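Local coordinates for hypothetical protein DR_0824 (Deinococcus radiodurans, PDB 2IMR), which catalyses the zinc-dependent deamination of aminodeoxyfutalosine to futalosine, a step of menaquinone biosynthesis, at residues H101-A106 with V153-V158; A133-A138 with M159-A164; T171-V176 with P236-V241. All blocks are in the same frame, centred on the assembly; numbering follows the deposited sequence.

Contact 1. Residues H101-A106 with V153-V158; sequences HLDMSA and VWAPEV. With ZN (zinc ion), chain B.
A single carboxylate grips two consecutive backbone amides: Asp103 reaches from the loop after the first barrel strand to the turn where helix 156-163 begins. Both segments belong to the amidohydrolase (TIM-barrel) fold, and this contact joins the loops that follow strands 100-101 and 149-153. The bond from Ala155 N to Asp103 OD2 is nearly straight at 3.0 Å and uses the syn lone pair of that oxygen. Trp154 N meets Asp103 OD1 at 3.1 Å, also on the syn side but tilted 20° from the carboxylate plane. With chi1 at 86°, CG of Asp103 sits between its own backbone N and carbonyl carbon, and the carboxylate faces the two amides. Val158, in the first turn of the helix, points back at Asp103, its methyls against the carboxylate, CG1 3.4 Å from Asp103 OD1. The negative group thus lies beside a helix N-terminus, which would probably stabilise its charge. With an alanine here, the amides of Trp154 and Ala155 would probably be left without their acceptors and the turn into the helix less firmly held. Two residues before Asp103, His101 binds the zinc ion through NE2 (2.1 Å), together with His99 and His240, while Met104 CE lies above one face of its imidazole, toward the rim. Farther along, Ser105 OG caps helix 106-111 through Tyr107 N. Its CB makes a CH-pi contact with Trp154, lying 3.3 Å from the centroid of the five-membered ring and 12° off the ring normal.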
loop_
_atom_site.group_PDB
_atom_site.type_symbol
_atom_site.label_atom_id
_atom_site.label_comp_id
_atom_site.label_asym_id
_atom_site.label_seq_id
_atom_site.Cartn_x
_atom_site.Cartn_y
_atom_site.Cartn_z
ATOM N N HIS A 101 4.778 -2.095 -6.895
ATOM C CA HIS A 101 4.671 -2.190 -8.346
ATOM C C HIS A 101 5.684 -3.265 -8.728
ATOM O O HIS A 101 6.886 -3.055 -8.552
ATOM C CB HIS A 101 5.081 -0.882 -9.036
ATOM C CG HIS A 101 4.170 0.277 -8.775
ATOM N ND1 HIS A 101 3.460 0.901 -9.781
ATOM C CD2 HIS A 101 3.913 0.978 -7.645
ATOM C CE1 HIS A 101 2.810 1.938 -9.284
ATOM N NE2 HIS A 101 3.068 2.008 -7.989
ATOM N N LEU A 102 5.216 -4.410 -9.221
ATOM C CA LEU A 102 6.131 -5.477 -9.628
ATOM C C LEU A 102 6.607 -5.227 -11.057
ATOM O O LEU A 102 7.607 -5.798 -11.502
ATOM C CB LEU A 102 5.461 -6.852 -9.513
ATOM C CG LEU A 102 5.041 -7.229 -8.088
ATOM C CD1 LEU A 102 4.602 -8.682 -8.058
ATOM C CD2 LEU A 102 6.213 -7.028 -7.123
ATOM N N ASP A 103 5.875 -4.378 -11.775
ATOM C CA ASP A 103 6.247 -3.982 -13.130
ATOM C C ASP A 103 5.847 -2.515 -13.257
ATOM O O ASP A 103 4.843 -2.087 -12.682
ATOM C CB ASP A 103 5.546 -4.849 -14.203
ATOM C CG ASP A 103 4.155 -4.343 -14.587
ATOM O OD1 ASP A 103 3.214 -4.465 -13.771
ATOM O OD2 ASP A 103 4.003 -3.834 -15.721
ATOM N N MET A 104 6.653 -1.737 -13.973
ATOM C CA MET A 104 6.366 -0.318 -14.162
ATOM C C MET A 104 6.677 0.097 -15.591
ATOM O O MET A 104 7.104 -0.719 -16.411
ATOM C CB MET A 104 7.190 0.543 -13.193
ATOM C CG MET A 104 6.908 0.281 -11.715
ATOM S SD MET A 104 7.865 1.349 -10.595
ATOM C CE MET A 104 6.955 2.896 -10.737
ATOM N N SER A 105 6.468 1.375 -15.882
ATOM C CA SER A 105 6.718 1.900 -17.211
ATOM C C SER A 105 7.577 3.150 -17.162
ATOM O O SER A 105 7.542 3.902 -16.188
ATOM C CB SER A 105 5.392 2.229 -17.895
ATOM O OG SER A 105 5.608 2.868 -19.140
ATOM N N ALA A 106 8.357 3.369 -18.216
ATOM C CA ALA A 106 9.187 4.558 -18.283
ATOM C C ALA A 106 8.220 5.739 -18.293
ATOM O O ALA A 106 8.547 6.834 -17.840
ATOM C CB ALA A 106 10.022 4.549 -19.557
ATOM N N VAL A 153 -0.393 -2.826 -11.440
ATOM C CA VAL A 153 0.059 -3.418 -12.696
ATOM C C VAL A 153 -0.037 -2.448 -13.865
ATOM O O VAL A 153 -1.050 -1.764 -14.034
ATOM C CB VAL A 153 -0.791 -4.666 -13.060
ATOM C CG1 VAL A 153 -0.289 -5.277 -14.359
ATOM C CG2 VAL A 153 -0.741 -5.684 -11.939
ATOM N N TRP A 154 1.013 -2.405 -14.679
ATOM C CA TRP A 154 1.033 -1.534 -15.845
ATOM C C TRP A 154 0.797 -2.299 -17.145
ATOM O O TRP A 154 -0.188 -2.064 -17.847
ATOM C CB TRP A 154 2.367 -0.789 -15.947
ATOM C CG TRP A 154 2.473 0.033 -17.210
ATOM C CD1 TRP A 154 2.913 -0.390 -18.437
ATOM C CD2 TRP A 154 2.056 1.392 -17.380
ATOM N NE1 TRP A 154 2.791 0.628 -19.360
ATOM C CE2 TRP A 154 2.267 1.732 -18.737
ATOM C CE3 TRP A 154 1.521 2.358 -16.517
ATOM C CZ2 TRP A 154 1.962 2.998 -19.251
ATOM C CZ3 TRP A 154 1.218 3.618 -17.027
ATOM C CH2 TRP A 154 1.440 3.924 -18.382
ATOM N N ALA A 155 1.701 -3.216 -17.468
ATOM C CA ALA A 155 1.581 -3.976 -18.711
ATOM C C ALA A 155 0.502 -5.048 -18.667
ATOM O O ALA A 155 0.473 -5.871 -17.762
ATOM C CB ALA A 155 2.931 -4.613 -19.068
ATOM N N PRO A 156 -0.406 -5.048 -19.656
ATOM C CA PRO A 156 -1.478 -6.046 -19.707
ATOM C C PRO A 156 -0.945 -7.486 -19.642
ATOM O O PRO A 156 -1.549 -8.354 -19.012
ATOM C CB PRO A 156 -2.162 -5.741 -21.036
ATOM C CG PRO A 156 -2.032 -4.251 -21.131
ATOM C CD PRO A 156 -0.593 -4.019 -20.697
ATOM N N GLU A 157 0.186 -7.737 -20.293
ATOM C CA GLU A 157 0.768 -9.076 -20.289
ATOM C C GLU A 157 1.225 -9.485 -18.895
ATOM O O GLU A 157 1.265 -10.670 -18.571
ATOM C CB GLU A 157 1.928 -9.161 -21.287
ATOM C CG GLU A 157 1.454 -9.376 -22.717
ATOM C CD GLU A 157 2.588 -9.603 -23.699
ATOM O OE1 GLU A 157 3.510 -10.386 -23.383
ATOM O OE2 GLU A 157 2.545 -9.007 -24.794
ATOM N N VAL A 158 1.577 -8.503 -18.071
ATOM C CA VAL A 158 1.987 -8.790 -16.707
ATOM C C VAL A 158 0.740 -9.202 -15.934
ATOM O O VAL A 158 0.775 -10.158 -15.160
ATOM C CB VAL A 158 2.654 -7.560 -16.048
ATOM C CG1 VAL A 158 2.717 -7.728 -14.530
ATOM C CG2 VAL A 158 4.050 -7.391 -16.615
HETATM ZN ZN ZN B . 2.728 3.286 -6.396
HETATM O O HOH W 1 3.900 4.320 -5.518
#

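Contact 2. Residues A133-A138 with M159-A164; sequences AAQAGA and MDALLA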
loop_
_atom_site.group_PDB
_atom_site.type_symbol
_atom_site.label_atom_id
_atom_site.label_comp_id
_atom_site.label_asym_id
_atom_site.label_seq_id
_atom_site.Cartn_x
_atom_site.Cartn_y
_atom_site.Cartn_z
ATOM N N ALA A 133 10.536 -9.872 -15.017
ATOM C CA ALA A 133 10.833 -9.129 -13.799
ATOM C C ALA A 133 9.679 -9.190 -12.798
ATOM O O ALA A 133 9.899 -9.237 -11.592
ATOM C CB ALA A 133 11.151 -7.681 -14.142
ATOM N N ALA A 134 8.449 -9.182 -13.303
ATOM C CA ALA A 134 7.273 -9.241 -12.437
ATOM C C ALA A 134 7.181 -10.602 -11.749
ATOM O O ALA A 134 6.903 -10.685 -10.551
ATOM C CB ALA A 134 6.009 -8.979 -13.252
ATOM N N GLN A 135 7.412 -11.664 -12.515
ATOM C CA GLN A 135 7.358 -13.020 -11.981
ATOM C C GLN A 135 8.400 -13.201 -10.889
ATOM O O GLN A 135 8.150 -13.869 -9.889
ATOM C CB GLN A 135 7.594 -14.044 -13.097
ATOM C CG GLN A 135 6.505 -14.074 -14.161
ATOM C CD GLN A 135 5.264 -14.838 -13.728
ATOM O OE1 GLN A 135 4.808 -14.721 -12.592
ATOM N NE2 GLN A 135 4.698 -15.616 -14.647
ATOM N N ALA A 136 9.573 -12.608 -11.085
ATOM C CA ALA A 136 10.635 -12.713 -10.093
ATOM C C ALA A 136 10.221 -11.976 -8.820
ATOM O O ALA A 136 10.538 -12.407 -7.711
ATOM C CB ALA A 136 11.921 -12.133 -10.646
ATOM N N GLY A 137 9.514 -10.860 -8.985
ATOM C CA GLY A 137 9.055 -10.109 -7.828
ATOM C C GLY A 137 8.027 -10.920 -7.054
ATOM O O GLY A 137 8.053 -10.975 -5.830
ATOM N N ALA A 138 7.109 -11.557 -7.771
ATOM C CA ALA A 138 6.097 -12.372 -7.118
ATOM C C ALA A 138 6.788 -13.519 -6.376
ATOM O O ALA A 138 6.372 -13.898 -5.283
ATOM C CB ALA A 138 5.114 -12.920 -8.150
ATOM N N MET A 159 -0.370 -8.498 -16.161
ATOM C CA MET A 159 -1.612 -8.852 -15.479
ATOM C C MET A 159 -1.983 -10.287 -15.849
ATOM O O MET A 159 -2.385 -11.073 -14.987
ATOM C CB MET A 159 -2.756 -7.912 -15.876
ATOM C CG MET A 159 -4.072 -8.220 -15.153
ATOM S SD MET A 159 -4.018 -7.910 -13.363
ATOM C CE MET A 159 -4.482 -6.148 -13.308
ATOM N N ASP A 160 -1.857 -10.630 -17.129
ATOM C CA ASP A 160 -2.176 -11.985 -17.572
ATOM C C ASP A 160 -1.376 -13.008 -16.763
ATOM O O ASP A 160 -1.921 -14.001 -16.279
ATOM C CB ASP A 160 -1.852 -12.182 -19.060
ATOM C CG ASP A 160 -2.781 -11.405 -19.982
ATOM O OD1 ASP A 160 -3.951 -11.176 -19.609
ATOM O OD2 ASP A 160 -2.343 -11.041 -21.092
ATOM N N ALA A 161 -0.081 -12.751 -16.617
ATOM C CA ALA A 161 0.803 -13.655 -15.886
ATOM C C ALA A 161 0.531 -13.722 -14.385
ATOM O O ALA A 161 0.432 -14.809 -13.816
ATOM C CB ALA A 161 2.255 -13.259 -16.126
ATOM N N LEU A 162 0.418 -12.565 -13.738
ATOM C CA LEU A 162 0.191 -12.540 -12.294
ATOM C C LEU A 162 -1.166 -13.092 -11.887
ATOM O O LEU A 162 -1.303 -13.755 -10.855
ATOM C CB LEU A 162 0.354 -11.115 -11.764
ATOM C CG LEU A 162 1.739 -10.499 -12.003
ATOM C CD1 LEU A 162 1.802 -9.113 -11.377
ATOM C CD2 LEU A 162 2.813 -11.399 -11.400
ATOM N N LEU A 163 -2.171 -12.824 -12.708
ATOM C CA LEU A 163 -3.512 -13.295 -12.422
ATOM C C LEU A 163 -3.519 -14.826 -12.352
ATOM O O LEU A 163 -4.356 -15.420 -11.675
ATOM C CB LEU A 163 -4.457 -12.782 -13.513
ATOM C CG LEU A 163 -5.902 -12.428 -13.153
ATOM C CD1 LEU A 163 -5.973 -11.668 -11.830
ATOM C CD2 LEU A 163 -6.483 -11.593 -14.296
ATOM N N ALA A 164 -2.561 -15.456 -13.026
ATOM C CA ALA A 164 -2.465 -16.917 -13.052
ATOM C C ALA A 164 -1.565 -17.506 -11.961
ATOM O O ALA A 164 -1.394 -18.726 -11.882
ATOM C CB ALA A 164 -1.980 -17.375 -14.424
HETATM O O HOH W 2 1.722 -17.022 -14.354
#
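Leu162 and Gln135 reach past one another from facing helices, 156-163 and 130-143. Leu162 does the apolar work. CD1 extends the line of the side chain (chi2 -177°), and the other branch, CD2, turns toward the neighbouring helix. There CD2 lies 4.4 Å from Ala134 CB and 4.3 Å from Ala138 CB, two methyls one turn apart on the same helix face. These are loose van der Waals distances, and the short alanine side chains leave the leucine branch as the part that bridges the helices. Gln135 leaves its helix alongside the interface, then bends at chi2 (-79°), which swings its amide toward Ala161. The amide nitrogen NE2 comes to rest 3.7 Å from Ala161 CB, while OE1 passes 4.1 Å from Leu162 CD2. OE1 is taken by Arg165 NH1, just past the second helix, and this bond helps fix which end of the amide faces which way. The two segments lie on outer helices of the TIM barrel. Helix 156-163 is the connection in the beta-alpha-beta crossover from strand 149-153 to strand 170-176, and helix 130-143 precedes the first of these strands. The axes of these short segments run in nearly the same direction, crossing at -26° with a closest approach of 10.1 Å. A water also links the two helices: it donates to Ala161 O at 2.6 Å and accepts a weak bond from Gln135 NE2 at 3.3 Å. On the barrel side, Leu162 also touches Leu172 and Asp151.

Contact 3. Residues T171-V176 with P236-V241; sequences TLYFEV and PLQIHV. With ZN (zinc ion), chain B.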
loop_
_atom_site.group_PDB
_atom_site.type_symbol
_atom_site.label_atom_id
_atom_site.label_comp_id
_atom_site.label_asym_id
_atom_site.label_seq_id
_atom_site.Cartn_x
_atom_site.Cartn_y
_atom_site.Cartn_z
ATOM N N THR A 171 -4.794 -8.170 -4.117
ATOM C CA THR A 171 -5.434 -7.480 -5.225
ATOM C C THR A 171 -4.422 -6.991 -6.253
ATOM O O THR A 171 -3.357 -6.491 -5.894
ATOM C CB THR A 171 -6.214 -6.245 -4.729
ATOM O OG1 THR A 171 -7.183 -6.653 -3.756
ATOM C CG2 THR A 171 -6.910 -5.547 -5.891
ATOM N N LEU A 172 -4.767 -7.137 -7.529
ATOM C CA LEU A 172 -3.923 -6.669 -8.628
ATOM C C LEU A 172 -4.679 -5.506 -9.265
ATOM O O LEU A 172 -5.712 -5.713 -9.907
ATOM C CB LEU A 172 -3.718 -7.775 -9.670
ATOM C CG LEU A 172 -3.109 -9.078 -9.149
ATOM C CD1 LEU A 172 -2.996 -10.079 -10.295
ATOM C CD2 LEU A 172 -1.744 -8.798 -8.529
ATOM N N TYR A 173 -4.169 -4.292 -9.067
ATOM C CA TYR A 173 -4.787 -3.078 -9.595
ATOM C C TYR A 173 -4.208 -2.677 -10.954
ATOM O O TYR A 173 -3.000 -2.454 -11.075
ATOM C CB TYR A 173 -4.567 -1.917 -8.622
ATOM C CG TYR A 173 -5.014 -2.160 -7.194
ATOM C CD1 TYR A 173 -6.274 -1.755 -6.754
ATOM C CD2 TYR A 173 -4.144 -2.739 -6.267
ATOM C CE1 TYR A 173 -6.653 -1.912 -5.423
ATOM C CE2 TYR A 173 -4.511 -2.903 -4.939
ATOM C CZ TYR A 173 -5.762 -2.486 -4.521
ATOM O OH TYR A 173 -6.102 -2.622 -3.196
ATOM N N PHE A 174 -5.071 -2.560 -11.960
ATOM C CA PHE A 174 -4.638 -2.171 -13.304
ATOM C C PHE A 174 -4.493 -0.655 -13.317
ATOM O O PHE A 174 -5.455 0.067 -13.080
ATOM C CB PHE A 174 -5.669 -2.622 -14.348
ATOM C CG PHE A 174 -5.228 -2.420 -15.774
ATOM C CD1 PHE A 174 -3.948 -2.792 -16.182
ATOM C CD2 PHE A 174 -6.105 -1.894 -16.719
ATOM C CE1 PHE A 174 -3.549 -2.644 -17.512
ATOM C CE2 PHE A 174 -5.717 -1.739 -18.054
ATOM C CZ PHE A 174 -4.436 -2.116 -18.452
ATOM N N GLU A 175 -3.290 -0.168 -13.597
ATOM C CA GLU A 175 -3.059 1.274 -13.583
ATOM C C GLU A 175 -3.506 1.985 -14.854
ATOM O O GLU A 175 -3.251 1.518 -15.957
ATOM C CB GLU A 175 -1.578 1.560 -13.322
ATOM C CG GLU A 175 -1.310 2.966 -12.825
ATOM C CD GLU A 175 0.121 3.152 -12.366
ATOM O OE1 GLU A 175 1.036 3.032 -13.204
ATOM O OE2 GLU A 175 0.328 3.415 -11.166
ATOM N N VAL A 176 -4.188 3.115 -14.682
ATOM C CA VAL A 176 -4.656 3.909 -15.815
ATOM C C VAL A 176 -4.076 5.311 -15.685
ATOM O O VAL A 176 -4.119 5.912 -14.616
ATOM C CB VAL A 176 -6.189 3.989 -15.851
ATOM C CG1 VAL A 176 -6.637 4.863 -17.026
ATOM C CG2 VAL A 176 -6.770 2.591 -15.979
ATOM N N PRO A 236 -11.971 -2.934 -6.195
ATOM C CA PRO A 236 -11.218 -2.088 -5.268
ATOM C C PRO A 236 -10.410 -1.038 -6.025
ATOM O O PRO A 236 -10.022 -1.247 -7.179
ATOM C CB PRO A 236 -10.345 -3.091 -4.509
ATOM C CG PRO A 236 -10.174 -4.209 -5.479
ATOM C CD PRO A 236 -11.557 -4.341 -6.078
ATOM N N LEU A 237 -10.182 0.100 -5.378
ATOM C CA LEU A 237 -9.437 1.196 -5.982
ATOM C C LEU A 237 -8.241 1.618 -5.143
ATOM O O LEU A 237 -8.254 1.501 -3.922
ATOM C CB LEU A 237 -10.336 2.433 -6.138
ATOM C CG LEU A 237 -11.447 2.516 -7.185
ATOM C CD1 LEU A 237 -12.393 3.657 -6.815
ATOM C CD2 LEU A 237 -10.852 2.742 -8.563
ATOM N N GLN A 238 -7.202 2.094 -5.823
ATOM C CA GLN A 238 -6.014 2.640 -5.171
ATOM C C GLN A 238 -5.585 3.820 -6.030
ATOM O O GLN A 238 -5.459 3.698 -7.254
ATOM C CB GLN A 238 -4.875 1.617 -5.055
ATOM C CG GLN A 238 -4.777 0.999 -3.659
ATOM C CD GLN A 238 -3.468 0.256 -3.407
ATOM O OE1 GLN A 238 -2.394 0.722 -3.782
ATOM N NE2 GLN A 238 -3.556 -0.894 -2.745
ATOM N N ILE A 239 -5.399 4.968 -5.387
ATOM C CA ILE A 239 -4.988 6.196 -6.066
ATOM C C ILE A 239 -3.800 6.783 -5.292
ATOM O O ILE A 239 -3.851 6.874 -4.065
ATOM C CB ILE A 239 -6.128 7.261 -6.053
ATOM C CG1 ILE A 239 -7.426 6.659 -6.596
ATOM C CG2 ILE A 239 -5.722 8.481 -6.890
ATOM C CD1 ILE A 239 -8.631 7.575 -6.447
ATOM N N HIS A 240 -2.729 7.148 -5.996
ATOM C CA HIS A 240 -1.577 7.771 -5.333
ATOM C C HIS A 240 -1.980 9.220 -5.125
ATOM O O HIS A 240 -2.282 9.911 -6.092
ATOM C CB HIS A 240 -0.330 7.760 -6.218
ATOM C CG HIS A 240 0.116 6.397 -6.639
ATOM N ND1 HIS A 240 -0.310 5.803 -7.807
ATOM C CD2 HIS A 240 0.985 5.528 -6.070
ATOM C CE1 HIS A 240 0.280 4.628 -7.942
ATOM N NE2 HIS A 240 1.072 4.439 -6.903
ATOM N N VAL A 241 -1.964 9.697 -3.884
ATOM C CA VAL A 241 -2.381 11.074 -3.634
ATOM C C VAL A 241 -1.466 11.853 -2.700
ATOM O O VAL A 241 -1.057 11.346 -1.654
ATOM C CB VAL A 241 -3.815 11.107 -3.050
ATOM C CG1 VAL A 241 -4.273 12.550 -2.846
ATOM C CG2 VAL A 241 -4.766 10.370 -3.984
HETATM ZN ZN ZN B . 2.728 3.286 -6.396
HETATM O O HOH W 3 -8.103 -0.743 -2.479
HETATM O O HOH W 1 3.900 4.320 -5.518
#
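The backbones of 171-175 and 236-240 run 50° apart, and at their nearest they stay 7.3 Å from each other, between Tyr173 CA and Leu237 CA, too far to pair as neighbouring strands. In the TIM barrel strand 206-212 comes between them along the chain and pairs with 170-176, so the contact rests mainly on side chains. Tyr173 carries most of it. Its chi1 of -54° puts the ring anti to the carbonyl carbon, and both faces are occupied: Thr171 CG2 from its own strand lies over the centre of one, and Gln238 CG lies over the other, 4.0 Å from the ring centroid and shifted toward the rim. The Gln238 side chain runs across that of Tyr173 at about a right angle, and its amide plane is turned 49° from the ring. Pro236 completes the packing; its O lies at the ring edge, 3.8 Å from Tyr173 CD1, and its CG touches Thr171 CG2 at 3.6 Å. A water links the segments, 2.8 Å from Tyr173 OH and donating to Leu237 O. Both polar atoms of the Gln238 amide are engaged beyond the segments: OE1 accepts from His99 ND1 and NE2 donates to Ala98 O, so Gln238 is a second-shell residue positioning a zinc ligand. Nearer the metal, Glu175, probably a substrate-binding residue, stretches out an extended chain and brings OE2 to the edge of the His240 ring, 3.4 Å from CE1. His213 O holds His240 ND1, which fixes the rotation of the imidazole and leaves NE2 to bind the zinc ion at 2.1 Å.

In the fold
Contacts 1 and 3 meet at the zinc ion, bound by His101 of one and His240 of the other, with His101 NE2 3.3 Å from His240 NE2, and both share the metal-bound water. Their centres are about 12 Å apart, and strands 149-153 and 170-176 run side by side, with Val153 N 2.7 Å from Tyr173 O in a probable hydrogen bond. Trp154 of contact 1 touches Glu175 of contact 3, bringing the indole beside the probable substrate site. Contact 2 lies outside the barrel wall, the nearest atoms of Leu162 and zinc about 13 Å apart. It adjoins contact 1 through Val158 CG1 and Ala134 CB, 3.7 Å apart, and backs contact 3 where Leu163 CD1 meets Leu172 CD1.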